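Accelerated cell death 11 (Arabidopsis thaliana, PDB 4NT1) transfers ceramide-1-phosphate and phytoceramide-1-phosphate selectively between membranes, using the all-helical glycolipid transfer protein fold. Local coordinates at residues 112-117 and 137-142; 16-21 and 188-193; 90-95 and 201-206. All blocks are in the same frame, centred on the assembly; numbering follows the deposited sequence.

Contact 1. Residues 112-117 and 137-142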
# COMPACT_ATOMS: atom_id res chain seq x y z
N VAL A 112 -4.64 -0.26 1.28
CA VAL A 112 -4.76 -1.58 1.88
C VAL A 112 -5.02 -1.44 3.38
O VAL A 112 -5.88 -2.14 3.93
CB VAL A 112 -3.53 -2.48 1.60
CG1 VAL A 112 -3.66 -3.82 2.35
CG2 VAL A 112 -3.39 -2.73 0.10
N LYS A 113 -4.32 -0.53 4.04
CA LYS A 113 -4.59 -0.27 5.45
C LYS A 113 -6.06 0.06 5.71
O LYS A 113 -6.67 -0.48 6.63
CB LYS A 113 -3.72 0.87 6.00
CG LYS A 113 -3.96 1.13 7.49
CD LYS A 113 -3.27 2.39 7.99
CE LYS A 113 -4.08 3.62 7.70
NZ LYS A 113 -4.11 4.52 8.89
N VAL A 114 -6.63 0.97 4.92
CA VAL A 114 -8.04 1.37 5.10
C VAL A 114 -8.97 0.23 4.73
O VAL A 114 -9.96 -0.03 5.42
CB VAL A 114 -8.41 2.61 4.26
CG1 VAL A 114 -9.91 2.93 4.39
CG2 VAL A 114 -7.57 3.80 4.70
N LEU A 115 -8.65 -0.46 3.64
CA LEU A 115 -9.40 -1.65 3.28
C LEU A 115 -9.50 -2.63 4.46
O LEU A 115 -10.61 -3.07 4.82
CB LEU A 115 -8.74 -2.35 2.08
CG LEU A 115 -9.38 -3.70 1.75
CD1 LEU A 115 -10.80 -3.47 1.23
CD2 LEU A 115 -8.54 -4.41 0.70
N PHE A 116 -8.36 -2.97 5.06
CA PHE A 116 -8.34 -3.87 6.21
C PHE A 116 -9.13 -3.32 7.41
O PHE A 116 -9.90 -4.05 8.05
CB PHE A 116 -6.89 -4.19 6.63
CG PHE A 116 -6.19 -5.17 5.71
CD1 PHE A 116 -6.80 -5.63 4.55
CD2 PHE A 116 -4.92 -5.63 6.01
CE1 PHE A 116 -6.16 -6.53 3.71
CE2 PHE A 116 -4.27 -6.54 5.18
CZ PHE A 116 -4.89 -6.99 4.03
N GLU A 117 -8.92 -2.05 7.73
CA GLU A 117 -9.68 -1.42 8.81
C GLU A 117 -11.18 -1.57 8.55
O GLU A 117 -11.96 -1.85 9.46
CB GLU A 117 -9.34 0.08 8.90
CG GLU A 117 -8.01 0.39 9.58
CD GLU A 117 -7.59 1.86 9.42
OE1 GLU A 117 -8.06 2.51 8.47
OE2 GLU A 117 -6.79 2.35 10.25
N ALA A 137 -12.28 5.36 -2.33
CA ALA A 137 -12.74 6.75 -2.36
C ALA A 137 -11.88 7.65 -1.47
O ALA A 137 -11.65 8.81 -1.79
CB ALA A 137 -14.21 6.84 -1.96
N GLN A 138 -11.42 7.13 -0.34
CA GLN A 138 -10.57 7.92 0.54
C GLN A 138 -9.16 8.11 -0.02
O GLN A 138 -8.61 9.20 0.03
CB GLN A 138 -10.48 7.31 1.94
CG GLN A 138 -9.59 8.10 2.89
CD GLN A 138 -9.41 7.42 4.23
OE1 GLN A 138 -10.34 6.82 4.76
NE2 GLN A 138 -8.20 7.49 4.78
N VAL A 139 -8.58 7.03 -0.54
CA VAL A 139 -7.16 7.05 -0.88
C VAL A 139 -6.87 7.39 -2.35
O VAL A 139 -6.00 8.21 -2.63
CB VAL A 139 -6.48 5.71 -0.48
CG1 VAL A 139 -5.00 5.71 -0.89
CG2 VAL A 139 -6.61 5.49 1.02
N PHE A 140 -7.60 6.78 -3.27
CA PHE A 140 -7.26 6.90 -4.68
C PHE A 140 -8.15 7.84 -5.50
O PHE A 140 -7.68 8.49 -6.42
CB PHE A 140 -7.20 5.52 -5.36
CG PHE A 140 -5.91 4.78 -5.11
CD1 PHE A 140 -4.71 5.27 -5.60
CD2 PHE A 140 -5.91 3.58 -4.41
CE1 PHE A 140 -3.53 4.58 -5.38
CE2 PHE A 140 -4.73 2.89 -4.19
CZ PHE A 140 -3.54 3.39 -4.68
N ALA A 141 -9.44 7.91 -5.19
CA ALA A 141 -10.31 8.78 -5.96
C ALA A 141 -9.79 10.22 -6.10
O ALA A 141 -9.92 10.82 -7.16
CB ALA A 141 -11.75 8.77 -5.40
N PRO A 142 -9.19 10.80 -5.03
CA PRO A 142 -8.72 12.19 -5.16
C PRO A 142 -7.61 12.37 -6.20
O PRO A 142 -7.30 13.50 -6.57
CB PRO A 142 -8.18 12.51 -3.76
CG PRO A 142 -8.88 11.55 -2.86
CD PRO A 142 -9.00 10.29 -3.66
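Val114 meets Gln138 and Val139 in a small, mainly apolar helix-to-helix contact, where the C-terminal half of helix 98-121 packs against the C-terminal end of helix 129-139 inside the all-helical GLTP fold. The backbones stay well separated, with Val114 CA and Val139 CA 8.3 Å apart, so side chains alone bridge the gap. Both methyls of Val114 are used. With CG1 anti to the backbone N (chi1 175°), CG2 falls beside that N and reaches Val139 CG2 at 4.2 Å, and the two valines thus meet methyl to methyl. The same CG2 supports the amide of Gln138, coming within 3.7 Å of Gln138 NE2, while Val114 CG1 stands 3.9 Å from Gln138 OE1. Gln138 has its CG anti to the backbone N (chi1 179°) and an extended chain beyond it, which carries the terminal amide out over the valine from the exposed margin of the contact. Val139 also touches Asp110 and Met111 of helix 98-121, and Val114 touches Ser135 one turn earlier on helix 129-139. The valine pair is buried and the glutamine exposed. The chemistry therefore implies a graded join: dispersion between branched methyls on the inner side, and outside it an amide that rests one face on the two methyls of Val114 without bonding to them.

Contact 2. Residues 16-21 and 188-193; sequences AAFKKL and APLITY
Leu190 swings its CG anti to the backbone N (chi1 174°), whereas Phe18 turns its ring back beside its own backbone N (chi1 -77°), and the two side chains come together at about a right angle. The touching atom on the leucine is the CD2 methyl. It approaches the phenylalanine at the ring edge, near the ring plane, and sits evenly between two carbons, 3.7 Å from Phe18 CD1 and 3.7 Å from Phe18 CE1. One turn along helix 10-25, Leu21 adds its CD1 methyl at 4.1 Å from the same Leu190 CD2, so a single methyl of helix 173-199 is received by two residues of the N-terminal helix. Within the two segments the backbones come nearest at Leu21 CA and Leu190 CA, 7.0 Å apart. Phe18 also meets Tyr183 edge-to-face and touches Leu109 and Val44, which places the contact where helices 10-25, 34-51, 98-121 and 173-199 converge. All three touching residues are buried. Since every group that meets is a methyl or an aromatic C-H edge, water is excluded and dispersion is left as the attraction between the two segments.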
# COMPACT_ATOMS: atom_id res chain seq x y z
N ALA A 16 4.20 -10.14 8.88
CA ALA A 16 5.56 -10.28 9.39
C ALA A 16 6.48 -9.22 8.80
O ALA A 16 7.29 -8.63 9.52
CB ALA A 16 6.11 -11.68 9.07
N ALA A 17 6.36 -8.99 7.50
CA ALA A 17 7.24 -8.03 6.82
C ALA A 17 6.99 -6.62 7.34
O ALA A 17 7.93 -5.86 7.57
CB ALA A 17 7.04 -8.10 5.30
N PHE A 18 5.72 -6.27 7.53
CA PHE A 18 5.41 -4.92 7.96
C PHE A 18 5.67 -4.68 9.45
O PHE A 18 6.03 -3.57 9.84
CB PHE A 18 4.01 -4.52 7.50
CG PHE A 18 3.99 -4.16 6.04
CD1 PHE A 18 4.22 -2.85 5.63
CD2 PHE A 18 3.83 -5.15 5.07
CE1 PHE A 18 4.27 -2.53 4.27
CE2 PHE A 18 3.86 -4.83 3.72
CZ PHE A 18 4.08 -3.52 3.32
N LYS A 19 5.53 -5.72 10.26
CA LYS A 19 5.96 -5.65 11.64
C LYS A 19 7.42 -5.23 11.72
O LYS A 19 7.78 -4.35 12.51
CB LYS A 19 5.74 -7.01 12.33
CG LYS A 19 6.14 -7.01 13.80
CD LYS A 19 5.86 -8.35 14.46
CE LYS A 19 4.50 -8.38 15.12
NZ LYS A 19 4.42 -7.44 16.28
N LYS A 20 8.27 -5.82 10.88
CA LYS A 20 9.69 -5.49 10.87
C LYS A 20 9.95 -4.04 10.49
O LYS A 20 10.80 -3.38 11.09
CB LYS A 20 10.46 -6.41 9.91
CG LYS A 20 10.58 -7.84 10.38
CD LYS A 20 11.29 -8.68 9.33
CE LYS A 20 11.34 -10.14 9.73
NZ LYS A 20 9.99 -10.77 9.67
N LEU A 21 9.22 -3.54 9.50
CA LEU A 21 9.35 -2.15 9.08
C LEU A 21 8.88 -1.22 10.20
O LEU A 21 9.51 -0.19 10.44
CB LEU A 21 8.59 -1.89 7.77
CG LEU A 21 9.24 -2.59 6.56
CD1 LEU A 21 8.34 -2.50 5.30
CD2 LEU A 21 10.62 -2.00 6.30
N ALA A 188 0.47 1.76 9.80
CA ALA A 188 0.11 3.13 10.15
C ALA A 188 1.33 4.00 10.46
O ALA A 188 1.50 5.06 9.85
CB ALA A 188 -0.92 3.18 11.29
N PRO A 189 2.21 3.56 11.37
CA PRO A 189 3.42 4.36 11.64
C PRO A 189 4.35 4.45 10.43
O PRO A 189 5.03 5.47 10.27
CB PRO A 189 4.11 3.61 12.79
CG PRO A 189 3.50 2.25 12.80
CD PRO A 189 2.11 2.38 12.26
N LEU A 190 4.41 3.40 9.62
CA LEU A 190 5.23 3.42 8.40
C LEU A 190 4.74 4.48 7.41
O LEU A 190 5.54 5.25 6.84
CB LEU A 190 5.20 2.03 7.75
CG LEU A 190 5.89 1.94 6.38
CD1 LEU A 190 7.36 2.29 6.55
CD2 LEU A 190 5.70 0.54 5.77
N ILE A 191 3.43 4.51 7.21
CA ILE A 191 2.82 5.47 6.30
C ILE A 191 3.04 6.90 6.80
O ILE A 191 3.33 7.80 6.02
CB ILE A 191 1.33 5.17 6.12
CG1 ILE A 191 1.16 3.92 5.24
CG2 ILE A 191 0.58 6.38 5.52
CD1 ILE A 191 -0.16 3.22 5.43
N THR A 192 2.92 7.10 8.10
CA THR A 192 3.18 8.42 8.70
C THR A 192 4.66 8.79 8.53
O THR A 192 5.00 9.93 8.22
CB THR A 192 2.85 8.40 10.21
OG1 THR A 192 1.44 8.18 10.39
CG2 THR A 192 3.22 9.72 10.86
N TYR A 193 5.53 7.81 8.76
CA TYR A 193 6.96 8.00 8.54
C TYR A 193 7.21 8.43 7.10
O TYR A 193 7.99 9.35 6.84
CB TYR A 193 7.74 6.72 8.87
CG TYR A 193 9.20 6.79 8.49
CD1 TYR A 193 10.15 7.31 9.37
CD2 TYR A 193 9.64 6.36 7.24
CE1 TYR A 193 11.49 7.39 9.02
CE2 TYR A 193 10.98 6.43 6.88
CZ TYR A 193 11.89 6.95 7.77
OH TYR A 193 13.22 7.03 7.41

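Contact 3. Residues 90-95 and 201-206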
# COMPACT_ATOMS: atom_id res chain seq x y z
N ASP A 90 17.10 17.92 -8.01
CA ASP A 90 15.86 18.64 -8.29
C ASP A 90 14.95 17.87 -9.25
O ASP A 90 14.39 18.46 -10.17
CB ASP A 90 16.16 20.04 -8.84
CG ASP A 90 15.06 21.04 -8.56
OD1 ASP A 90 14.17 20.75 -7.73
OD2 ASP A 90 15.08 22.14 -9.16
N CYS A 91 14.81 16.57 -9.03
CA CYS A 91 14.00 15.73 -9.92
C CYS A 91 12.89 14.98 -9.18
O CYS A 91 12.40 13.96 -9.65
CB CYS A 91 14.90 14.73 -10.66
SG CYS A 91 15.73 13.53 -9.58
N VAL A 92 12.49 15.51 -8.03
CA VAL A 92 11.48 14.84 -7.21
C VAL A 92 10.22 14.45 -7.98
O VAL A 92 9.76 13.31 -7.91
CB VAL A 92 11.12 15.71 -5.98
CG1 VAL A 92 9.93 15.13 -5.23
CG2 VAL A 92 12.33 15.84 -5.07
N ARG A 93 9.67 15.39 -8.74
CA ARG A 93 8.39 15.16 -9.40
C ARG A 93 8.52 14.64 -10.83
O ARG A 93 7.51 14.46 -11.53
CB ARG A 93 7.54 16.42 -9.36
CG ARG A 93 7.27 16.90 -7.95
CD ARG A 93 6.05 17.80 -7.91
NE ARG A 93 5.83 18.34 -6.57
CZ ARG A 93 4.82 19.16 -6.26
NH1 ARG A 93 3.94 19.51 -7.20
NH2 ARG A 93 4.68 19.61 -5.02
N LYS A 94 9.74 14.41 -11.28
CA LYS A 94 9.96 13.86 -12.61
C LYS A 94 9.35 12.47 -12.74
O LYS A 94 9.37 11.68 -11.79
CB LYS A 94 11.45 13.82 -12.94
CG LYS A 94 12.12 15.19 -13.05
CD LYS A 94 11.84 15.84 -14.39
CE LYS A 94 12.62 15.14 -15.50
NZ LYS A 94 12.49 15.88 -16.81
N ALA A 95 8.80 12.17 -13.91
CA ALA A 95 8.28 10.84 -14.16
C ALA A 95 9.35 9.80 -13.87
O ALA A 95 10.51 9.95 -14.28
CB ALA A 95 7.79 10.72 -15.60
N LYS A 201 10.46 17.98 4.13
CA LYS A 201 11.27 18.60 3.08
C LYS A 201 10.43 19.50 2.18
O LYS A 201 10.87 19.88 1.09
CB LYS A 201 11.99 17.53 2.25
CG LYS A 201 13.07 16.78 3.03
CD LYS A 201 14.10 17.76 3.61
CE LYS A 201 15.34 17.04 4.13
NZ LYS A 201 15.05 16.15 5.28
N GLN A 202 9.22 19.82 2.63
CA GLN A 202 8.31 20.70 1.89
C GLN A 202 8.01 20.21 0.47
O GLN A 202 7.83 21.02 -0.44
CB GLN A 202 8.89 22.12 1.80
CG GLN A 202 8.94 22.86 3.13
CD GLN A 202 10.14 22.47 3.97
OE1 GLN A 202 11.24 22.30 3.45
NE2 GLN A 202 9.93 22.33 5.27
N LEU A 203 7.93 18.89 0.28
CA LEU A 203 7.74 18.35 -1.06
C LEU A 203 6.28 18.17 -1.45
O LEU A 203 5.98 17.99 -2.63
CB LEU A 203 8.46 17.01 -1.19
CG LEU A 203 9.94 16.94 -0.83
CD1 LEU A 203 10.48 15.53 -1.09
CD2 LEU A 203 10.72 17.98 -1.62
N GLY A 204 5.38 18.18 -0.47
CA GLY A 204 3.98 17.91 -0.70
C GLY A 204 3.74 16.42 -0.88
O GLY A 204 4.70 15.68 -1.15
N ILE A 205 2.49 15.97 -0.75
CA ILE A 205 2.16 14.57 -0.97
C ILE A 205 0.95 14.38 -1.87
O ILE A 205 0.46 13.26 -2.04
CB ILE A 205 1.92 13.82 0.36
CG1 ILE A 205 0.71 14.40 1.09
CG2 ILE A 205 3.17 13.86 1.23
CD1 ILE A 205 0.36 13.67 2.39
N ASP A 206 0.46 15.46 -2.47
CA ASP A 206 -0.79 15.38 -3.22
C ASP A 206 -0.59 15.42 -4.74
O ASP A 206 -1.55 15.56 -5.50
CB ASP A 206 -1.77 16.46 -2.72
CG ASP A 206 -2.20 16.24 -1.26
OD1 ASP A 206 -2.55 15.09 -0.90
OD2 ASP A 206 -2.17 17.21 -0.48
O HOH W 1 7.87 18.31 -4.65
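A type I beta turn and a Schellman helix end meet near the C-terminus of the chain, where Val92 and Arg93 of the turn, which leads from helix 79-88 toward helix 98-121, both address Leu203 of segment 201-206. That segment carries the Schellman motif ending helix 173-199, with Gln202 as its C-prime residue. The arginine supplies the polar half. Its chain is extended from CG to NE, which carries the guanidinium across to the tail, where Arg93 NH2 donates to Leu203 O at 3.2 Å with an N-H...O angle of 152°. The donor stands above the carbonyl plane, 40° out of it, and the oxygen is itself tilted from the guanidinium plane. A water completes a second path between the same two groups: at the guanidinium edge and in its plane, it accepts from Arg93 NE at 2.8 Å and donates to Leu203 O, also at 2.8 Å. One carbonyl oxygen is thereby gripped both directly and through water, which should restrict rotation of the guanidinium. The apolar half lies beside it, where Val92 and Leu203 cross at about a right angle and Val92 CG1 is 4.2 Å from Leu203 CD1. Trp207, the last residue, makes a cation-pi contact with Arg93, and Val92 O accepts a hydrogen bond from Ser97 OG. Arg100, which binds the ceramide-1-phosphate-type lipid, has its side chain about 5 Å from that of Arg93. In this GLTP-fold protein, then, a Schellman C-cap is joined to a type I turn by an arginine-carbonyl bond, beside the lipid-binding arginines Arg100 and Arg104 and probably at the edge of the headgroup site.

Overall arrangement
Along the chain, contact 1 is nested inside the loops closed by contact 2 and by contact 3, while contacts 2 and 3 cross, their segments alternating. Contacts 1 and 2 have centres 17 Å apart, yet segments 112-117 and 188-193 touch, Lys113 CD packing 4.1 Å from Ala188 CA and from Ile191 CD1. Contact 3 stands apart: its centre is 22 Å from each of the others, and its nearest atoms are about 6 Å from contact 1 and 8 Å from contact 2. Of the lipid-binding residues, Arg100 comes within about 5 Å of Arg93 in contact 3 (side chain to side chain), and His144 within about 9 Å of Val139 in contact 1; contact 2 lies away from them.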